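Local structure of uncharacterized protein (Alicyclobacillus acidocaldarius subsp. acidocaldarius, 3RQB) at residues A64-F69 with T210-F215; F94-M99 with T106-V111; A133-F138 with R153-S158; P127-P132 with E229-A234; T9-D14 with Q28-Y33. The protein probably hydrolyses acyl-CoA thioesters to free acids and coenzyme A, although its function has not been established. All blocks are in the same frame, centred on the assembly; numbering follows the deposited sequence.

Contact 1. Residues A64-F69 with T210-F215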
# COMPACT_ATOMS: atom_id res chain seq x y z
N ALA B 64 0.22 -5.99 -8.10
CA ALA B 64 -0.05 -4.89 -7.19
C ALA B 64 -0.26 -3.58 -7.94
O ALA B 64 0.23 -3.41 -9.05
CB ALA B 64 1.08 -4.76 -6.18
N LEU B 65 -0.99 -2.67 -7.30
CA LEU B 65 -1.18 -1.32 -7.80
C LEU B 65 -1.16 -0.30 -6.67
O LEU B 65 -1.81 -0.49 -5.64
CB LEU B 65 -2.49 -1.20 -8.56
CG LEU B 65 -2.73 0.22 -9.09
CD1 LEU B 65 -1.52 0.75 -9.87
CD2 LEU B 65 -3.98 0.31 -9.96
N THR B 66 -0.41 0.78 -6.87
CA THR B 66 -0.41 1.92 -5.97
C THR B 66 -0.67 3.15 -6.81
O THR B 66 0.07 3.43 -7.75
CB THR B 66 0.94 2.09 -5.24
OG1 THR B 66 1.12 1.03 -4.29
CG2 THR B 66 0.99 3.44 -4.53
N VAL B 67 -1.76 3.85 -6.49
CA VAL B 67 -2.12 5.07 -7.20
C VAL B 67 -2.04 6.23 -6.24
O VAL B 67 -2.62 6.18 -5.17
CB VAL B 67 -3.57 5.04 -7.72
CG1 VAL B 67 -3.93 6.37 -8.38
CG2 VAL B 67 -3.80 3.89 -8.67
N ASN B 68 -1.33 7.27 -6.64
CA ASN B 68 -1.25 8.49 -5.85
C ASN B 68 -1.98 9.62 -6.58
O ASN B 68 -1.68 9.90 -7.74
CB ASN B 68 0.21 8.85 -5.60
CG ASN B 68 1.04 7.64 -5.26
OD1 ASN B 68 1.95 7.26 -6.00
ND2 ASN B 68 0.71 7.00 -4.14
N PHE B 69 -2.94 10.26 -5.90
CA PHE B 69 -3.68 11.34 -6.53
C PHE B 69 -3.03 12.69 -6.20
O PHE B 69 -3.15 13.21 -5.08
CB PHE B 69 -5.14 11.34 -6.07
CG PHE B 69 -5.82 9.99 -6.19
CD1 PHE B 69 -6.66 9.71 -7.25
CD2 PHE B 69 -5.61 9.00 -5.23
CE1 PHE B 69 -7.29 8.47 -7.37
CE2 PHE B 69 -6.24 7.75 -5.34
CZ PHE B 69 -7.08 7.49 -6.40
N THR B 210 -3.55 8.48 -1.54
CA THR B 210 -2.95 7.28 -2.10
C THR B 210 -3.77 6.02 -1.81
O THR B 210 -4.43 5.89 -0.77
CB THR B 210 -1.51 7.09 -1.59
OG1 THR B 210 -0.94 5.93 -2.20
CG2 THR B 210 -1.50 6.95 -0.09
N PHE B 211 -3.71 5.08 -2.75
CA PHE B 211 -4.52 3.89 -2.72
C PHE B 211 -3.66 2.73 -3.21
O PHE B 211 -3.05 2.82 -4.28
CB PHE B 211 -5.72 4.16 -3.64
CG PHE B 211 -6.60 2.96 -3.89
CD1 PHE B 211 -7.55 2.56 -2.97
CD2 PHE B 211 -6.51 2.27 -5.10
CE1 PHE B 211 -8.38 1.47 -3.22
CE2 PHE B 211 -7.33 1.19 -5.36
CZ PHE B 211 -8.27 0.78 -4.42
N THR B 212 -3.58 1.65 -2.43
CA THR B 212 -2.84 0.46 -2.84
C THR B 212 -3.74 -0.77 -2.88
O THR B 212 -4.66 -0.88 -2.07
CB THR B 212 -1.61 0.17 -1.94
OG1 THR B 212 -0.60 1.17 -2.14
CG2 THR B 212 -0.99 -1.16 -2.29
N VAL B 213 -3.50 -1.65 -3.84
CA VAL B 213 -4.23 -2.93 -3.91
C VAL B 213 -3.36 -4.12 -4.35
O VAL B 213 -2.64 -4.07 -5.35
CB VAL B 213 -5.45 -2.84 -4.85
CG1 VAL B 213 -5.00 -2.50 -6.26
CG2 VAL B 213 -6.21 -4.16 -4.85
N TYR B 214 -3.46 -5.20 -3.60
CA TYR B 214 -2.74 -6.42 -3.93
C TYR B 214 -3.77 -7.43 -4.42
O TYR B 214 -4.79 -7.63 -3.75
CB TYR B 214 -2.05 -6.96 -2.68
CG TYR B 214 -0.99 -6.05 -2.10
CD1 TYR B 214 -0.51 -4.96 -2.81
CD2 TYR B 214 -0.47 -6.30 -0.84
CE1 TYR B 214 0.47 -4.14 -2.28
CE2 TYR B 214 0.51 -5.49 -0.30
CZ TYR B 214 0.98 -4.41 -1.02
OH TYR B 214 1.96 -3.61 -0.48
N PHE B 215 -3.55 -8.06 -5.57
CA PHE B 215 -4.48 -9.10 -5.97
C PHE B 215 -3.94 -10.45 -5.52
O PHE B 215 -3.09 -11.02 -6.19
CB PHE B 215 -4.59 -9.17 -7.50
CG PHE B 215 -4.92 -7.86 -8.15
CD1 PHE B 215 -6.24 -7.53 -8.43
CD2 PHE B 215 -3.92 -6.98 -8.50
CE1 PHE B 215 -6.55 -6.32 -9.03
CE2 PHE B 215 -4.22 -5.77 -9.10
CZ PHE B 215 -5.54 -5.44 -9.37
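Leu65 O is held by two groups of the facing strand: it accepts the N-H of Val213, with N 2.7 Å from Leu65 O, and a CA-H of Thr212 leans on it as well. Leu65 N returns a bond to Val213 O, and Val67 and Phe211 exchange a second pair, in which Val67 N reaches Phe211 O at 2.8 Å and 167°. The strands are thus regularly antiparallel. On one side Leu65 CB lies 3.6 Å from Val213 CG1, and the branched Leu65 and Val67 pack on helix 41-53. The other side carries threonines and an asparagine beside Ala64 and Tyr214. Thr66 and Thr212 each hold OG1 beside the backbone N (chi1 -70° and -69°), which brings Thr66 OG1 to 2.8 Å from Thr212 OG1 in a hydrogen bond. A valine in place of Thr66 would probably leave the Thr212 hydroxyl without this mate near the dimer contact, where Thr66 packs on Thr66 of the second subunit. Asn68 ND2 bonds weakly to Thr210 OG1, while Asn68 OD1 is hydrogen-bonded to Thr109 OG1 of the second subunit. Strand 61-69 belongs to the N-terminal thioesterase domain and strand 206-215 to the C-terminal one, so their pairing is the seam of a double hotdog fold.

Contact 2. Residues F94-M99 with T106-V111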
# COMPACT_ATOMS: atom_id res chain seq x y z
N PHE B 94 5.78 -1.40 -13.78
CA PHE B 94 5.36 -0.23 -14.56
C PHE B 94 5.36 1.06 -13.76
O PHE B 94 5.08 1.06 -12.56
CB PHE B 94 3.95 -0.43 -15.13
CG PHE B 94 3.91 -1.30 -16.35
CD1 PHE B 94 3.87 -2.68 -16.24
CD2 PHE B 94 3.89 -0.73 -17.62
CE1 PHE B 94 3.83 -3.48 -17.37
CE2 PHE B 94 3.85 -1.52 -18.76
CZ PHE B 94 3.82 -2.90 -18.63
N THR B 95 5.65 2.17 -14.44
CA THR B 95 5.54 3.50 -13.84
C THR B 95 4.59 4.35 -14.68
O THR B 95 4.79 4.51 -15.88
CB THR B 95 6.92 4.21 -13.76
OG1 THR B 95 7.65 3.71 -12.63
CG2 THR B 95 6.74 5.72 -13.62
N LEU B 96 3.55 4.89 -14.07
CA LEU B 96 2.56 5.61 -14.85
C LEU B 96 2.25 7.00 -14.35
O LEU B 96 2.36 7.31 -13.15
CB LEU B 96 1.26 4.82 -14.96
CG LEU B 96 1.40 3.33 -15.23
CD1 LEU B 96 1.51 2.57 -13.92
CD2 LEU B 96 0.22 2.83 -16.02
N THR B 97 1.87 7.84 -15.30
CA THR B 97 1.62 9.25 -15.06
C THR B 97 0.45 9.72 -15.91
O THR B 97 0.41 9.47 -17.11
CB THR B 97 2.87 10.06 -15.41
OG1 THR B 97 4.02 9.46 -14.79
CG2 THR B 97 2.72 11.50 -14.95
N MSE B 98 -0.49 10.42 -15.28
CA MSE B 98 -1.65 10.97 -15.98
C MSE B 98 -1.61 12.49 -15.98
O MSE B 98 -1.56 13.11 -14.92
CB MSE B 98 -2.96 10.48 -15.36
CG MSE B 98 -4.20 11.14 -15.95
SE MSE B 98 -5.83 10.76 -14.96
CE MSE B 98 -5.82 8.79 -15.06
N MSE B 99 -1.64 13.09 -17.17
CA MSE B 99 -1.60 14.54 -17.30
C MSE B 99 -2.82 15.12 -17.99
O MSE B 99 -3.35 14.53 -18.92
CB MSE B 99 -0.34 14.96 -18.07
CG MSE B 99 0.92 14.86 -17.25
SE MSE B 99 2.50 14.53 -18.34
CE MSE B 99 2.00 12.77 -19.07
N THR B 106 -2.36 12.45 -11.78
CA THR B 106 -2.28 11.19 -11.04
C THR B 106 -1.04 10.36 -11.42
O THR B 106 -0.63 10.37 -12.57
CB THR B 106 -3.57 10.39 -11.28
OG1 THR B 106 -4.69 11.16 -10.83
CG2 THR B 106 -3.54 9.05 -10.56
N THR B 107 -0.44 9.67 -10.45
CA THR B 107 0.64 8.71 -10.71
C THR B 107 0.38 7.35 -10.08
O THR B 107 -0.35 7.24 -9.09
CB THR B 107 2.05 9.19 -10.25
OG1 THR B 107 2.21 9.00 -8.83
CG2 THR B 107 2.26 10.65 -10.62
N ALA B 108 0.99 6.32 -10.66
CA ALA B 108 0.77 4.97 -10.20
C ALA B 108 1.97 4.10 -10.50
O ALA B 108 2.73 4.37 -11.43
CB ALA B 108 -0.49 4.39 -10.85
N THR B 109 2.15 3.05 -9.70
CA THR B 109 3.14 2.04 -10.01
C THR B 109 2.42 0.69 -9.99
O THR B 109 1.47 0.49 -9.23
CB THR B 109 4.34 2.05 -9.01
OG1 THR B 109 3.89 1.74 -7.69
CG2 THR B 109 5.04 3.41 -9.01
N ALA B 110 2.86 -0.22 -10.84
CA ALA B 110 2.22 -1.52 -10.92
C ALA B 110 3.23 -2.65 -11.10
O ALA B 110 4.30 -2.47 -11.70
CB ALA B 110 1.18 -1.55 -12.04
N VAL B 111 2.85 -3.81 -10.59
CA VAL B 111 3.67 -4.99 -10.76
C VAL B 111 2.86 -6.05 -11.47
O VAL B 111 1.80 -6.43 -11.01
CB VAL B 111 4.12 -5.52 -9.40
CG1 VAL B 111 5.14 -6.63 -9.59
CG2 VAL B 111 4.70 -4.38 -8.56
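Leu96 and Ala108 face each other near the middle of the beta hairpin formed by strands 91-100 and 103-113, two antiparallel strands of the N-terminal hotdog domain. Leu96 N donates to Ala108 O at 2.8 Å, and Ala108 N answers to Leu96 O from above the plane of that carbonyl. Phe94 with Ala110 and Met98 with Thr106 are the neighbouring hydrogen-bonded pairs, the return bond from Thr106 N to Met98 O being weak; the bond from Phe94 N to Ala110 O is nearly straight, at 171°.

The side chains of these three pairs make the closely packed side, against helix 41-53. The small methyl groups of Ala108 and Ala110 leave room for larger residues opposite. Leu96 has CG beside its backbone N (chi1 -43°), and from there CD1 comes within 4.1 Å of Ala108 CB. Phe94 meets Ala110 through CB alone, and its ring leads off to Phe112 and Ala52. Met98, a selenomethionine in this crystal, sets CB 4.1 Å from Thr106 CB and extends to Met48 of the helix.

The reverse side carries Thr95 and Thr97, both partly exposed, opposite Thr109 and Thr107, which are buried. Threonine suits it, since beta-branching favours extended backbone and the hydroxyl tolerates water or a partner subunit: Thr95 packs on Thr107 of the second subunit, Thr107 on Val85 and Thr109 on Thr109 there. Across the hairpin itself the touch is slight, with Thr95 OG1 4.5 Å from Thr109 CG2 and Thr97 CG2 4.4 Å from Thr107 CG2.

Contact 3. Residues A133-F138 with R153-S158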
# COMPACT_ATOMS: atom_id res chain seq x y z
N ALA B 133 -29.15 -12.36 -0.76
CA ALA B 133 -30.59 -12.57 -0.72
C ALA B 133 -31.22 -11.79 0.43
O ALA B 133 -32.14 -10.98 0.22
CB ALA B 133 -30.88 -14.06 -0.54
N ASP B 134 -30.72 -12.02 1.63
CA ASP B 134 -31.33 -11.47 2.83
C ASP B 134 -31.03 -9.99 3.02
O ASP B 134 -31.84 -9.27 3.61
CB ASP B 134 -30.88 -12.26 4.05
CG ASP B 134 -31.18 -13.73 3.91
OD1 ASP B 134 -32.06 -14.07 3.09
OD2 ASP B 134 -30.53 -14.54 4.60
N VAL B 135 -29.89 -9.54 2.52
CA VAL B 135 -29.51 -8.14 2.64
C VAL B 135 -30.13 -7.33 1.51
O VAL B 135 -29.98 -7.69 0.34
CB VAL B 135 -27.98 -7.96 2.61
CG1 VAL B 135 -27.62 -6.50 2.84
CG2 VAL B 135 -27.33 -8.85 3.65
N PRO B 136 -30.83 -6.25 1.86
CA PRO B 136 -31.44 -5.31 0.92
C PRO B 136 -30.40 -4.38 0.30
O PRO B 136 -29.43 -4.00 0.96
CB PRO B 136 -32.35 -4.49 1.82
CG PRO B 136 -31.62 -4.45 3.12
CD PRO B 136 -30.94 -5.79 3.26
N ARG B 137 -30.61 -4.01 -0.95
CA ARG B 137 -29.73 -3.04 -1.58
C ARG B 137 -29.81 -1.72 -0.82
O ARG B 137 -30.88 -1.30 -0.36
CB ARG B 137 -30.08 -2.84 -3.05
CG ARG B 137 -29.23 -1.78 -3.73
CD ARG B 137 -29.67 -1.52 -5.17
NE ARG B 137 -28.55 -1.04 -5.99
CZ ARG B 137 -28.68 -0.57 -7.23
NH1 ARG B 137 -29.88 -0.52 -7.80
NH2 ARG B 137 -27.61 -0.16 -7.90
N PHE B 138 -28.67 -1.07 -0.69
CA PHE B 138 -28.58 0.17 0.05
C PHE B 138 -28.59 1.35 -0.90
O PHE B 138 -27.75 1.44 -1.80
CB PHE B 138 -27.30 0.17 0.89
CG PHE B 138 -26.77 1.53 1.18
CD1 PHE B 138 -27.14 2.20 2.34
CD2 PHE B 138 -25.89 2.15 0.30
CE1 PHE B 138 -26.64 3.47 2.61
CE2 PHE B 138 -25.39 3.41 0.56
CZ PHE B 138 -25.77 4.07 1.72
N ARG B 153 -25.30 -4.05 -1.31
CA ARG B 153 -26.15 -4.40 -0.20
C ARG B 153 -25.33 -4.18 1.07
O ARG B 153 -24.34 -4.88 1.32
CB ARG B 153 -26.64 -5.85 -0.32
CG ARG B 153 -26.61 -6.36 -1.75
CD ARG B 153 -27.29 -7.71 -1.87
NE ARG B 153 -28.70 -7.56 -2.21
CZ ARG B 153 -29.26 -8.05 -3.30
NH1 ARG B 153 -28.54 -8.75 -4.17
NH2 ARG B 153 -30.55 -7.86 -3.53
N LEU B 154 -25.70 -3.18 1.86
CA LEU B 154 -24.94 -2.88 3.06
C LEU B 154 -25.39 -3.75 4.23
O LEU B 154 -26.59 -3.92 4.49
CB LEU B 154 -25.05 -1.41 3.45
CG LEU B 154 -24.21 -1.09 4.70
CD1 LEU B 154 -22.72 -1.11 4.38
CD2 LEU B 154 -24.61 0.24 5.28
N ILE B 155 -24.39 -4.29 4.91
CA ILE B 155 -24.59 -5.26 5.98
C ILE B 155 -24.45 -4.60 7.33
O ILE B 155 -25.40 -4.58 8.11
CB ILE B 155 -23.60 -6.41 5.85
CG1 ILE B 155 -23.68 -7.00 4.43
CG2 ILE B 155 -23.85 -7.45 6.93
CD1 ILE B 155 -22.78 -8.19 4.19
N ARG B 156 -23.26 -4.08 7.62
CA ARG B 156 -23.08 -3.25 8.80
C ARG B 156 -22.18 -2.07 8.46
O ARG B 156 -21.74 -1.94 7.31
CB ARG B 156 -22.49 -4.05 9.97
CG ARG B 156 -20.99 -4.21 9.90
CD ARG B 156 -20.44 -4.78 11.19
NE ARG B 156 -20.50 -3.83 12.29
CZ ARG B 156 -19.73 -3.90 13.38
NH1 ARG B 156 -18.84 -4.88 13.50
NH2 ARG B 156 -19.86 -3.00 14.34
N GLY B 157 -21.90 -1.22 9.44
CA GLY B 157 -20.96 -0.13 9.26
C GLY B 157 -21.31 1.02 8.32
O GLY B 157 -20.60 1.24 7.34
N SER B 158 -22.41 1.72 8.58
CA SER B 158 -22.71 2.91 7.79
C SER B 158 -22.61 4.19 8.61
O SER B 158 -22.24 4.16 9.79
CB SER B 158 -24.08 2.82 7.10
OG SER B 158 -25.13 2.67 8.04
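Val135 and Arg153 make about half of this surface contact between a loop and strand 150-156, an outermost strand of the chain. The polar part is slender. Arg153 NE donates weakly to Val135 O, 2.9 Å away, the bond bent to 127°. The guanidinium has a stronger partner elsewhere, a salt bridge from Arg153 NH1 to Glu229 OE2, and with the chain bent at chi3 (92°) the head can serve both groups. A leucine in place of Arg153 would probably leave the Glu229 carboxylate without its positive mate and the Val135 carbonyl without this donor. Arg153 CA also makes a CA-H contact with Pro136 O, at 3.5 Å.

The apolar part involves both branches of Val135, a compact residue whose side chain is buried and turns in to the strand. Its CG1 rests on the aliphatic base of Arg153, and its CG2 meets Ile155 CG1 at 4.2 Å, the two side chains roughly perpendicular. Farther along, Phe138 runs alongside Leu154 in the same sense, with Phe138 CB 3.8 Å from Leu154 CB.

Arginine therefore serves twice, its methylenes as a greasy surface and its head as a charge. With one weak hydrogen bond, the loop relies mainly on apolar packing across this contact, and the strong electrostatic link runs onward to Glu229.

Contact 4. Residues P127-P132 with E229-A234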
# COMPACT_ATOMS: atom_id res chain seq x y z
N PRO B 127 -15.78 -13.10 7.75
CA PRO B 127 -16.86 -12.90 8.72
C PRO B 127 -18.07 -13.73 8.36
O PRO B 127 -18.25 -14.10 7.19
CB PRO B 127 -17.18 -11.40 8.58
CG PRO B 127 -16.46 -10.93 7.38
CD PRO B 127 -15.28 -11.82 7.21
N ASP B 128 -18.88 -14.05 9.36
CA ASP B 128 -20.12 -14.76 9.10
C ASP B 128 -21.19 -13.74 8.77
O ASP B 128 -21.45 -12.83 9.57
CB ASP B 128 -20.54 -15.60 10.29
CG ASP B 128 -21.72 -16.50 9.96
OD1 ASP B 128 -21.67 -17.18 8.91
OD2 ASP B 128 -22.70 -16.51 10.74
N VAL B 129 -21.82 -13.89 7.61
CA VAL B 129 -22.78 -12.90 7.12
C VAL B 129 -23.96 -13.54 6.39
O VAL B 129 -23.85 -14.66 5.88
CB VAL B 129 -22.11 -11.92 6.14
CG1 VAL B 129 -20.84 -11.34 6.74
CG2 VAL B 129 -21.80 -12.62 4.82
N PRO B 130 -25.09 -12.83 6.34
CA PRO B 130 -26.23 -13.31 5.54
C PRO B 130 -25.92 -13.24 4.05
O PRO B 130 -24.98 -12.55 3.66
CB PRO B 130 -27.36 -12.34 5.92
CG PRO B 130 -26.66 -11.11 6.38
CD PRO B 130 -25.40 -11.58 7.05
N PRO B 131 -26.69 -13.97 3.23
CA PRO B 131 -26.51 -13.94 1.77
C PRO B 131 -27.06 -12.64 1.18
O PRO B 131 -27.88 -11.98 1.81
CB PRO B 131 -27.36 -15.13 1.29
CG PRO B 131 -27.76 -15.88 2.54
CD PRO B 131 -27.76 -14.88 3.63
N PRO B 132 -26.62 -12.30 -0.04
CA PRO B 132 -27.10 -11.11 -0.76
C PRO B 132 -28.61 -11.15 -0.84
O PRO B 132 -29.27 -10.12 -0.96
CB PRO B 132 -26.51 -11.29 -2.16
CG PRO B 132 -25.30 -12.12 -1.95
CD PRO B 132 -25.63 -13.06 -0.83
N GLU B 229 -21.83 -11.43 -6.86
CA GLU B 229 -21.58 -10.37 -5.89
C GLU B 229 -20.37 -10.71 -5.02
O GLU B 229 -19.97 -11.87 -4.92
CB GLU B 229 -22.81 -10.13 -5.00
CG GLU B 229 -23.98 -9.52 -5.74
CD GLU B 229 -25.13 -9.14 -4.83
OE1 GLU B 229 -25.01 -8.12 -4.10
OE2 GLU B 229 -26.15 -9.87 -4.84
N LEU B 230 -19.76 -9.69 -4.41
CA LEU B 230 -18.61 -9.90 -3.54
C LEU B 230 -18.80 -9.26 -2.18
O LEU B 230 -19.63 -8.36 -2.00
CB LEU B 230 -17.35 -9.32 -4.18
CG LEU B 230 -17.22 -9.67 -5.65
CD1 LEU B 230 -16.05 -8.92 -6.25
CD2 LEU B 230 -17.07 -11.17 -5.81
N LEU B 231 -18.01 -9.73 -1.22
CA LEU B 231 -18.07 -9.18 0.12
C LEU B 231 -16.82 -8.40 0.44
O LEU B 231 -15.74 -8.98 0.55
CB LEU B 231 -18.23 -10.29 1.15
CG LEU B 231 -18.45 -9.66 2.52
CD1 LEU B 231 -19.85 -9.08 2.56
CD2 LEU B 231 -18.23 -10.67 3.64
N GLY B 232 -16.95 -7.09 0.56
CA GLY B 232 -15.85 -6.28 1.03
C GLY B 232 -15.88 -6.09 2.54
O GLY B 232 -16.94 -6.09 3.16
N VAL B 233 -14.70 -5.91 3.12
CA VAL B 233 -14.57 -5.55 4.52
C VAL B 233 -13.57 -4.42 4.64
O VAL B 233 -12.38 -4.61 4.38
CB VAL B 233 -14.03 -6.72 5.36
CG1 VAL B 233 -13.90 -6.30 6.83
CG2 VAL B 233 -14.92 -7.96 5.20
N ALA B 234 -14.03 -3.26 5.07
CA ALA B 234 -13.13 -2.14 5.24
C ALA B 234 -13.09 -1.76 6.70
O ALA B 234 -14.13 -1.64 7.34
CB ALA B 234 -13.58 -0.96 4.39
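The loop 127-132 passes strand residues 229-233 in a roughly opposed direction, 149° between their end-to-end lines, the backbones well separated and no hydrogen bond between them. Side chains alone bridge this distance. Pro127 directs the CG corner of its ring between two aliphatic residues: Pro127 CG lies 4.0 Å from Val233 CG2, the ring and the valine meeting head-on, and 4.1 Å from Leu231 CD2, past which the ring slides. Leu231 CD2 is shared, for Val129 CG1 approaches it end-on, also at 4.1 Å. Leu231 has CG anti to its backbone N (chi1 -173°), which sends the branched end up to the loop and sets CD2 between Pro127 and Val129. Proline fits such a passage well, since it brings a rigid apolar ring and has no backbone N-H needing an acceptor.

At the other end the character changes. The extended chain of Glu229 runs antiparallel alongside the Pro132 ring, its carboxylate lying against Pro132 CB and CG without a hydrogen bond; its charge is met by Arg153.

Trp171 of strand 168-174 packs against Val129, Leu231 and the Glu229 chain, and Pro130 O accepts its indole N-H. Ile155 of strand 150-156 touches Leu231. Strand 230-240 itself lies between strands 168-174 and 243-251, pairing antiparallel with both.

Contact 5. Residues T9-D14 with Q28-Y33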
# COMPACT_ATOMS: atom_id res chain seq x y z
N THR B 9 -21.82 -0.60 -24.88
CA THR B 9 -20.70 -0.40 -23.97
C THR B 9 -21.18 -0.29 -22.54
O THR B 9 -22.05 0.52 -22.21
CB THR B 9 -19.95 0.89 -24.30
OG1 THR B 9 -20.89 1.95 -24.54
CG2 THR B 9 -19.07 0.70 -25.53
N HIS B 10 -20.60 -1.12 -21.68
CA HIS B 10 -20.80 -0.98 -20.24
C HIS B 10 -20.10 0.30 -19.80
O HIS B 10 -19.00 0.61 -20.28
CB HIS B 10 -20.21 -2.17 -19.48
CG HIS B 10 -20.49 -2.14 -18.01
ND1 HIS B 10 -21.38 -3.00 -17.40
CD2 HIS B 10 -20.01 -1.34 -17.03
CE1 HIS B 10 -21.43 -2.73 -16.11
NE2 HIS B 10 -20.61 -1.73 -15.85
N ALA B 11 -20.73 1.04 -18.90
CA ALA B 11 -20.21 2.32 -18.45
C ALA B 11 -18.75 2.22 -18.07
O ALA B 11 -17.92 3.02 -18.51
CB ALA B 11 -21.01 2.83 -17.27
N PHE B 12 -18.43 1.23 -17.24
CA PHE B 12 -17.07 0.99 -16.80
C PHE B 12 -16.10 0.92 -17.98
O PHE B 12 -15.09 1.62 -18.01
CB PHE B 12 -17.01 -0.31 -16.00
CG PHE B 12 -15.63 -0.64 -15.51
CD1 PHE B 12 -14.71 -1.26 -16.34
CD2 PHE B 12 -15.25 -0.32 -14.21
CE1 PHE B 12 -13.44 -1.56 -15.88
CE2 PHE B 12 -13.98 -0.63 -13.75
CZ PHE B 12 -13.08 -1.25 -14.58
N ASP B 13 -16.40 0.05 -18.94
CA ASP B 13 -15.55 -0.07 -20.12
C ASP B 13 -15.53 1.24 -20.88
O ASP B 13 -14.59 1.54 -21.64
CB ASP B 13 -16.05 -1.22 -21.00
CG ASP B 13 -16.01 -2.54 -20.29
OD1 ASP B 13 -15.05 -2.77 -19.54
OD2 ASP B 13 -16.95 -3.35 -20.46
N ASP B 14 -16.57 2.03 -20.68
CA ASP B 14 -16.69 3.32 -21.34
C ASP B 14 -15.75 4.33 -20.68
O ASP B 14 -15.04 5.06 -21.35
CB ASP B 14 -18.14 3.79 -21.29
CG ASP B 14 -18.51 4.64 -22.48
OD1 ASP B 14 -18.69 5.87 -22.30
OD2 ASP B 14 -18.61 4.09 -23.60
N GLN B 28 -10.77 10.11 -21.41
CA GLN B 28 -11.56 11.22 -20.94
C GLN B 28 -11.99 10.86 -19.56
O GLN B 28 -12.31 9.70 -19.30
CB GLN B 28 -12.79 11.42 -21.81
CG GLN B 28 -12.58 12.40 -22.93
CD GLN B 28 -13.77 12.46 -23.87
OE1 GLN B 28 -14.20 11.44 -24.41
NE2 GLN B 28 -14.32 13.66 -24.06
N VAL B 29 -11.96 11.85 -18.66
CA VAL B 29 -12.60 11.66 -17.37
C VAL B 29 -14.10 11.76 -17.63
O VAL B 29 -14.58 12.76 -18.18
CB VAL B 29 -12.17 12.74 -16.35
CG1 VAL B 29 -13.03 12.65 -15.09
CG2 VAL B 29 -10.71 12.59 -16.01
N LYS B 30 -14.82 10.72 -17.26
CA LYS B 30 -16.26 10.69 -17.44
C LYS B 30 -16.91 11.49 -16.32
O LYS B 30 -16.52 11.39 -15.17
CB LYS B 30 -16.77 9.25 -17.41
CG LYS B 30 -17.25 8.69 -18.74
CD LYS B 30 -17.88 7.32 -18.53
CE LYS B 30 -19.11 7.10 -19.40
NZ LYS B 30 -20.17 6.32 -18.68
N ALA B 31 -17.91 12.30 -16.66
CA ALA B 31 -18.59 13.09 -15.64
C ALA B 31 -19.55 12.22 -14.84
O ALA B 31 -19.94 12.58 -13.72
CB ALA B 31 -19.31 14.24 -16.28
N GLU B 32 -19.94 11.08 -15.42
CA GLU B 32 -20.88 10.16 -14.77
C GLU B 32 -20.23 9.41 -13.59
O GLU B 32 -20.93 8.87 -12.73
CB GLU B 32 -21.50 9.19 -15.79
CG GLU B 32 -22.29 9.86 -16.93
CD GLU B 32 -21.42 10.32 -18.10
OE1 GLU B 32 -21.95 10.98 -19.04
OE2 GLU B 32 -20.21 10.02 -18.10
N TYR B 33 -18.91 9.36 -13.57
CA TYR B 33 -18.16 8.78 -12.44
C TYR B 33 -17.72 9.81 -11.40
O TYR B 33 -16.94 9.49 -10.50
CB TYR B 33 -17.00 7.91 -12.90
CG TYR B 33 -17.38 6.46 -13.13
CD1 TYR B 33 -17.29 5.53 -12.11
CD2 TYR B 33 -17.85 6.03 -14.38
CE1 TYR B 33 -17.64 4.20 -12.31
CE2 TYR B 33 -18.20 4.71 -14.60
CZ TYR B 33 -18.10 3.80 -13.56
OH TYR B 33 -18.44 2.48 -13.78
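Lys30 stretches its ammonium group between two carboxylates yet sits close to neither. Lys30 NZ is 3.9 Å from Asp14 OD1 and 3.7 Å from Glu32 OE2, both long salt bridges, so the network is a loose electrostatic one. The lysine chain, bent at chi3 and chi4, passes roughly perpendicular to the Asp14 side chain, and Lys30 NZ ends 3.9 Å from Ala11 CB. A long flexible lysine suits this partly exposed position, where its methylenes can pack while its charge lies among acids.

Deeper in, Tyr33 points its hydroxyl at the first turn of the helix. Tyr33 OH is 3.6 Å from Phe12 CA and lies near the plane of the Phe12 ring, at its edge. The small side chain of Ala11 lets the tyrosine come close, with Ala11 CB 4.3 Å from Tyr33 CE2, and Trp149 stacks on the Tyr33 ring.

Phe12 has its CG anti to the backbone N (chi1 180°), which leads the ring away from Tyr33 into a buried place between helices 41-53 and 182-188. His10 occupies the N-cap position. Here the short N-terminal helix 11-15 is docked on the loop that leads into helix 41-53, the long helix packed against the sheet of the N-terminal hotdog domain.

Overall arrangement
From the N terminus, contact 5 closes first, a short loop that brings helix 11-15 back to the approach to helix 41-53. Strand 61-69 then opens contact 1, whose long loop contains contacts 2 and 3; it touches the hairpin of contact 2, since strands 61-69 and 103-113 are neighbours. Next, 127-132 opens contact 4, and contact 3 closes inside it, linked to it through Arg153 and Glu229. Contact 1 closes at 210-215, before contact 4 does at 229-234, so those two cross. Contacts 2 and 3 lie on opposite sides of the chain's centre, about 34 Å between centres, while contact 1 joins the N-terminal and C-terminal hotdog domains between them.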